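Local coordinates for protein ParA (Salmonella enterica subsp. enterica serovar Newport str. SL317, PDB 3EZF) that probably acts as an ATPase in plasmid partition and, with ADP bound, as a DNA-binding regulator of transcription, at residues 132-145 with 383-395. Residues are numbered along the deposited sequence; the frame is centred on the assembly and turned at random.
With SO4 (sulfate ion), chain E; SO4 (sulfate ion), chain G.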
loop_
_atom_site.group_PDB
_atom_site.type_symbol
_atom_site.label_atom_id
_atom_site.label_comp_id
_atom_site.label_asym_id
_atom_site.label_seq_id
_atom_site.Cartn_x
_atom_site.Cartn_y
_atom_site.Cartn_z
ATOM N N LEU A 132 5.890 14.371 -9.630
ATOM C CA LEU A 132 5.236 15.552 -10.168
ATOM C C LEU A 132 6.074 16.754 -9.744
ATOM O O LEU A 132 6.360 17.651 -10.534
ATOM C CB LEU A 132 3.827 15.687 -9.600
ATOM C CG LEU A 132 2.759 16.144 -10.592
ATOM C CD1 LEU A 132 1.542 16.598 -9.811
ATOM C CD2 LEU A 132 3.298 17.266 -11.473
ATOM N N ALA A 133 6.475 16.766 -8.483
ATOM C CA ALA A 133 7.288 17.854 -7.983
ATOM C C ALA A 133 8.545 17.991 -8.838
ATOM O O ALA A 133 8.931 19.098 -9.219
ATOM C CB ALA A 133 7.658 17.599 -6.537
ATOM N N HIS A 134 9.181 16.864 -9.137
ATOM C CA HIS A 134 10.387 16.870 -9.960
ATOM C C HIS A 134 10.129 17.385 -11.363
ATOM O O HIS A 134 10.922 18.161 -11.881
ATOM C CB HIS A 134 11.000 15.471 -10.014
ATOM C CG HIS A 134 11.817 15.140 -8.804
ATOM N ND1 HIS A 134 12.358 13.888 -8.579
ATOM C CD2 HIS A 134 12.205 15.909 -7.760
ATOM C CE1 HIS A 134 13.041 13.907 -7.454
ATOM N NE2 HIS A 134 12.968 15.122 -6.932
ATOM N N ALA A 135 9.019 16.951 -11.960
ATOM C CA ALA A 135 8.612 17.371 -13.303
ATOM C C ALA A 135 8.387 18.881 -13.333
ATOM O O ALA A 135 9.059 19.606 -14.076
ATOM C CB ALA A 135 7.320 16.648 -13.711
ATOM N N LEU A 136 7.434 19.346 -12.528
ATOM C CA LEU A 136 7.123 20.767 -12.449
ATOM C C LEU A 136 8.410 21.607 -12.357
ATOM O O LEU A 136 8.531 22.656 -12.983
ATOM C CB LEU A 136 6.219 21.031 -11.229
ATOM C CG LEU A 136 4.787 20.479 -11.318
ATOM C CD1 LEU A 136 4.035 20.630 -10.005
ATOM C CD2 LEU A 136 4.066 21.220 -12.419
ATOM N N ARG A 137 9.378 21.107 -11.598
ATOM C CA ARG A 137 10.636 21.808 -11.377
ATOM C C ARG A 137 11.508 21.988 -12.606
ATOM O O ARG A 137 11.871 23.108 -12.958
ATOM C CB ARG A 137 11.449 21.096 -10.289
ATOM C CG ARG A 137 12.196 22.029 -9.364
ATOM C CD ARG A 137 13.422 22.641 -10.007
ATOM N NE ARG A 137 13.708 23.979 -9.469
ATOM C CZ ARG A 137 14.927 24.463 -9.256
ATOM N NH1 ARG A 137 15.995 23.723 -9.515
ATOM N NH2 ARG A 137 15.071 25.699 -8.829
ATOM N N VAL A 138 11.842 20.888 -13.259
ATOM C CA VAL A 138 12.720 20.946 -14.406
ATOM C C VAL A 138 12.014 21.119 -15.727
ATOM O O VAL A 138 12.656 21.074 -16.770
ATOM C CB VAL A 138 13.572 19.677 -14.493
ATOM C CG1 VAL A 138 14.195 19.377 -13.140
ATOM C CG2 VAL A 138 12.719 18.510 -14.954
ATOM N N HIS A 139 10.704 21.321 -15.703
ATOM C CA HIS A 139 9.970 21.466 -16.953
ATOM C C HIS A 139 10.604 22.467 -17.907
ATOM O O HIS A 139 11.288 23.403 -17.492
ATOM C CB HIS A 139 8.526 21.886 -16.702
ATOM C CG HIS A 139 7.655 21.793 -17.919
ATOM N ND1 HIS A 139 7.041 20.622 -18.308
ATOM C CD2 HIS A 139 7.292 22.728 -18.832
ATOM C CE1 HIS A 139 6.331 20.842 -19.403
ATOM N NE2 HIS A 139 6.469 22.110 -19.738
ATOM N N GLN A 140 10.356 22.257 -19.195
ATOM C CA GLN A 140 10.873 23.111 -20.259
ATOM C C GLN A 140 10.432 24.563 -20.094
ATOM O O GLN A 140 11.254 25.451 -19.856
ATOM C CB GLN A 140 10.375 22.599 -21.615
ATOM C CG GLN A 140 10.959 21.268 -22.048
ATOM C CD GLN A 140 12.316 21.436 -22.700
ATOM O OE1 GLN A 140 13.223 22.023 -22.118
ATOM N NE2 GLN A 140 12.458 20.926 -23.916
ATOM N N ASP A 141 9.125 24.789 -20.225
ATOM C CA ASP A 141 8.564 26.126 -20.122
ATOM C C ASP A 141 8.159 26.513 -18.726
ATOM O O ASP A 141 7.262 27.343 -18.563
ATOM C CB ASP A 141 7.330 26.290 -21.009
ATOM C CG ASP A 141 7.080 25.104 -21.881
ATOM O OD1 ASP A 141 8.038 24.674 -22.564
ATOM O OD2 ASP A 141 5.922 24.622 -21.885
ATOM N N LEU A 142 8.797 25.925 -17.720
ATOM C CA LEU A 142 8.450 26.259 -16.352
ATOM C C LEU A 142 9.670 26.696 -15.590
ATOM O O LEU A 142 9.540 27.234 -14.496
ATOM C CB LEU A 142 7.790 25.071 -15.657
ATOM C CG LEU A 142 6.254 24.967 -15.599
ATOM C CD1 LEU A 142 5.617 25.232 -16.942
ATOM C CD2 LEU A 142 5.876 23.573 -15.106
ATOM N N LEU A 143 10.850 26.473 -16.172
ATOM C CA LEU A 143 12.118 26.862 -15.542
ATOM C C LEU A 143 12.147 28.349 -15.201
ATOM O O LEU A 143 12.751 28.763 -14.216
ATOM C CB LEU A 143 13.307 26.532 -16.450
ATOM C CG LEU A 143 13.621 25.078 -16.830
ATOM C CD1 LEU A 143 14.878 25.052 -17.686
ATOM C CD2 LEU A 143 13.852 24.237 -15.607
ATOM N N ARG A 144 11.489 29.150 -16.020
ATOM C CA ARG A 144 11.414 30.589 -15.800
ATOM C C ARG A 144 10.731 30.916 -14.481
ATOM O O ARG A 144 10.726 32.068 -14.049
ATOM C CB ARG A 144 10.604 31.229 -16.918
ATOM C CG ARG A 144 9.295 30.501 -17.159
ATOM C CD ARG A 144 8.321 31.360 -17.915
ATOM N NE ARG A 144 7.983 32.546 -17.139
ATOM C CZ ARG A 144 7.076 33.435 -17.511
ATOM N NH1 ARG A 144 6.424 33.254 -18.660
ATOM N NH2 ARG A 144 6.830 34.489 -16.734
ATOM N N HIS A 145 10.126 29.909 -13.859
ATOM C CA HIS A 145 9.426 30.107 -12.595
ATOM C C HIS A 145 10.315 29.867 -11.384
ATOM O O HIS A 145 9.986 30.303 -10.294
ATOM C CB HIS A 145 8.204 29.188 -12.498
ATOM C CG HIS A 145 7.170 29.432 -13.550
ATOM N ND1 HIS A 145 6.565 30.654 -13.735
ATOM C CD2 HIS A 145 6.633 28.601 -14.483
ATOM C CE1 HIS A 145 5.703 30.574 -14.736
ATOM N NE2 HIS A 145 5.727 29.340 -15.204
ATOM N N GLU A 383 4.427 12.685 -23.442
ATOM C CA GLU A 383 3.067 12.609 -22.919
ATOM C C GLU A 383 2.990 13.071 -21.462
ATOM O O GLU A 383 2.006 13.683 -21.045
ATOM C CB GLU A 383 2.546 11.168 -23.039
ATOM C CG GLU A 383 1.102 10.984 -22.597
ATOM C CD GLU A 383 0.117 11.755 -23.461
ATOM O OE1 GLU A 383 -1.033 11.961 -23.011
ATOM O OE2 GLU A 383 0.487 12.147 -24.591
ATOM N N ALA A 384 4.029 12.775 -20.692
ATOM C CA ALA A 384 4.065 13.161 -19.288
ATOM C C ALA A 384 4.275 14.662 -19.159
ATOM O O ALA A 384 3.611 15.322 -18.360
ATOM C CB ALA A 384 5.178 12.414 -18.570
ATOM N N GLU A 385 5.200 15.195 -19.951
ATOM C CA GLU A 385 5.507 16.616 -19.918
ATOM C C GLU A 385 4.241 17.443 -20.059
ATOM O O GLU A 385 3.974 18.337 -19.258
ATOM C CB GLU A 385 6.488 16.979 -21.035
ATOM C CG GLU A 385 7.837 16.266 -20.942
ATOM C CD GLU A 385 8.939 16.976 -21.726
ATOM O OE1 GLU A 385 10.069 16.438 -21.787
ATOM O OE2 GLU A 385 8.681 18.075 -22.274
ATOM N N ARG A 386 3.457 17.135 -21.081
ATOM C CA ARG A 386 2.213 17.855 -21.316
ATOM C C ARG A 386 1.251 17.719 -20.143
ATOM O O ARG A 386 0.396 18.583 -19.925
ATOM C CB ARG A 386 1.557 17.359 -22.605
ATOM C CG ARG A 386 1.660 15.861 -22.810
ATOM C CD ARG A 386 1.612 15.527 -24.284
ATOM N NE ARG A 386 2.609 16.296 -25.026
ATOM C CZ ARG A 386 2.807 16.207 -26.339
ATOM N NH1 ARG A 386 2.076 15.372 -27.071
ATOM N NH2 ARG A 386 3.730 16.962 -26.924
ATOM N N PHE A 387 1.393 16.632 -19.390
ATOM C CA PHE A 387 0.545 16.409 -18.229
ATOM C C PHE A 387 0.917 17.411 -17.143
ATOM O O PHE A 387 0.046 18.045 -16.544
ATOM C CB PHE A 387 0.735 15.007 -17.681
ATOM C CG PHE A 387 0.105 14.812 -16.340
ATOM C CD1 PHE A 387 -1.278 14.744 -16.216
ATOM C CD2 PHE A 387 0.888 14.767 -15.188
ATOM C CE1 PHE A 387 -1.875 14.633 -14.967
ATOM C CE2 PHE A 387 0.302 14.656 -13.932
ATOM C CZ PHE A 387 -1.080 14.591 -13.820
ATOM N N THR A 388 2.219 17.527 -16.887
ATOM C CA THR A 388 2.730 18.465 -15.903
ATOM C C THR A 388 2.223 19.866 -16.258
ATOM O O THR A 388 1.544 20.517 -15.459
ATOM C CB THR A 388 4.265 18.463 -15.905
ATOM O OG1 THR A 388 4.732 17.128 -15.687
ATOM C CG2 THR A 388 4.805 19.355 -14.804
ATOM N N LYS A 389 2.549 20.316 -17.467
ATOM C CA LYS A 389 2.121 21.625 -17.940
ATOM C C LYS A 389 0.627 21.797 -17.658
ATOM O O LYS A 389 0.185 22.862 -17.221
ATOM C CB LYS A 389 2.385 21.745 -19.444
ATOM C CG LYS A 389 1.959 23.079 -20.067
ATOM C CD LYS A 389 2.990 24.177 -19.812
ATOM C CE LYS A 389 2.468 25.542 -20.223
ATOM N NZ LYS A 389 2.060 25.588 -21.654
ATOM N N ALA A 390 -0.139 20.734 -17.906
ATOM C CA ALA A 390 -1.587 20.728 -17.692
ATOM C C ALA A 390 -1.948 21.021 -16.234
ATOM O O ALA A 390 -2.790 21.869 -15.932
ATOM C CB ALA A 390 -2.152 19.384 -18.107
ATOM N N VAL A 391 -1.298 20.307 -15.328
ATOM C CA VAL A 391 -1.531 20.490 -13.907
ATOM C C VAL A 391 -1.103 21.902 -13.516
ATOM O O VAL A 391 -1.826 22.597 -12.806
ATOM C CB VAL A 391 -0.715 19.459 -13.092
ATOM C CG1 VAL A 391 -1.122 19.496 -11.646
ATOM C CG2 VAL A 391 -0.924 18.069 -13.661
ATOM N N PHE A 392 0.067 22.327 -13.989
ATOM C CA PHE A 392 0.567 23.652 -13.660
ATOM C C PHE A 392 -0.372 24.783 -14.086
ATOM O O PHE A 392 -0.583 25.741 -13.339
ATOM C CB PHE A 392 1.943 23.869 -14.281
ATOM C CG PHE A 392 2.562 25.183 -13.898
ATOM C CD1 PHE A 392 2.229 26.356 -14.582
ATOM C CD2 PHE A 392 3.415 25.263 -12.800
ATOM C CE1 PHE A 392 2.728 27.589 -14.173
ATOM C CE2 PHE A 392 3.920 26.492 -12.382
ATOM C CZ PHE A 392 3.574 27.660 -13.074
ATOM N N ASP A 393 -0.944 24.679 -15.283
ATOM C CA ASP A 393 -1.844 25.717 -15.769
ATOM C C ASP A 393 -3.163 25.756 -15.002
ATOM O O ASP A 393 -3.728 26.833 -14.795
ATOM C CB ASP A 393 -2.079 25.543 -17.273
ATOM C CG ASP A 393 -0.803 25.715 -18.072
ATOM O OD1 ASP A 393 -0.193 26.807 -17.983
ATOM O OD2 ASP A 393 -0.408 24.760 -18.775
ATOM N N ARG A 394 -3.652 24.592 -14.570
ATOM C CA ARG A 394 -4.896 24.536 -13.796
ATOM C C ARG A 394 -4.731 25.353 -12.530
ATOM O O ARG A 394 -5.600 26.163 -12.186
ATOM C CB ARG A 394 -5.230 23.110 -13.394
ATOM C CG ARG A 394 -6.183 22.404 -14.308
ATOM C CD ARG A 394 -7.529 23.113 -14.388
ATOM N NE ARG A 394 -8.515 22.287 -15.084
ATOM C CZ ARG A 394 -8.298 21.676 -16.249
ATOM N NH1 ARG A 394 -7.127 21.786 -16.876
ATOM N NH2 ARG A 394 -9.255 20.935 -16.783
ATOM N N ILE A 395 -3.617 25.121 -11.833
ATOM C CA ILE A 395 -3.324 25.846 -10.607
ATOM C C ILE A 395 -3.401 27.334 -10.879
ATOM O O ILE A 395 -4.150 28.037 -10.206
ATOM C CB ILE A 395 -1.910 25.528 -10.052
ATOM C CG1 ILE A 395 -1.922 24.215 -9.282
ATOM C CG2 ILE A 395 -1.454 26.625 -9.100
ATOM C CD1 ILE A 395 -2.145 23.027 -10.134
HETATM S S SO4 E . 1.950 29.279 -20.944
HETATM O O1 SO4 E . 2.445 30.666 -20.861
HETATM O O2 SO4 E . 0.568 29.281 -21.455
HETATM O O3 SO4 E . 1.972 28.668 -19.603
HETATM O O4 SO4 E . 2.816 28.500 -21.852
HETATM S S SO4 G . 16.913 26.031 -5.326
HETATM O O1 SO4 G . 18.040 26.852 -4.847
HETATM O O2 SO4 G . 15.699 26.863 -5.408
HETATM O O3 SO4 G . 16.686 24.913 -4.390
HETATM O O4 SO4 G . 17.234 25.491 -6.656
#
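F392 carries L142 on one face of its ring, in a CH-pi contact with L142 CG 4.1 Å from the ring centroid, and has L136 CD2 at its edge. H145 meets the far end of the same ring, on the side of the plane where L142 lies, the planes 22° apart but slid so that they barely overlap. F392 CZ lies over one face of the imidazole, towards its rim, and R144 CG covers the other. CG anti to the backbone N (chi1 -176°) carries the F392 ring out to L142 and H145. The H139 ring meets E385 O near its plane, CE1 lying 3.4 Å from that oxygen, while its NE2 gives a weak hydrogen bond to D141 OD2 (3.3 Å). D141 also makes a long salt bridge to K389, OD2 to NZ 4.0 Å, and the bent lysine chain crosses the aspartate at about a right angle; K389 NZ also donates to a sulfate ion, probably from the crystallisation liquor. A135 CB sits 3.3 Å from T388 OG1, and L132 touches F387 and V391. The axes of segments 132-138 and 383-395 cross almost perpendicularly (-87°), 9.5 Å apart. Helix 129-138 packs A133 and L136 against strand 149-153 of the parallel P-loop NTPase sheet; helix 378-400 sets F387 edge-to-face with F316 of strand 312-317.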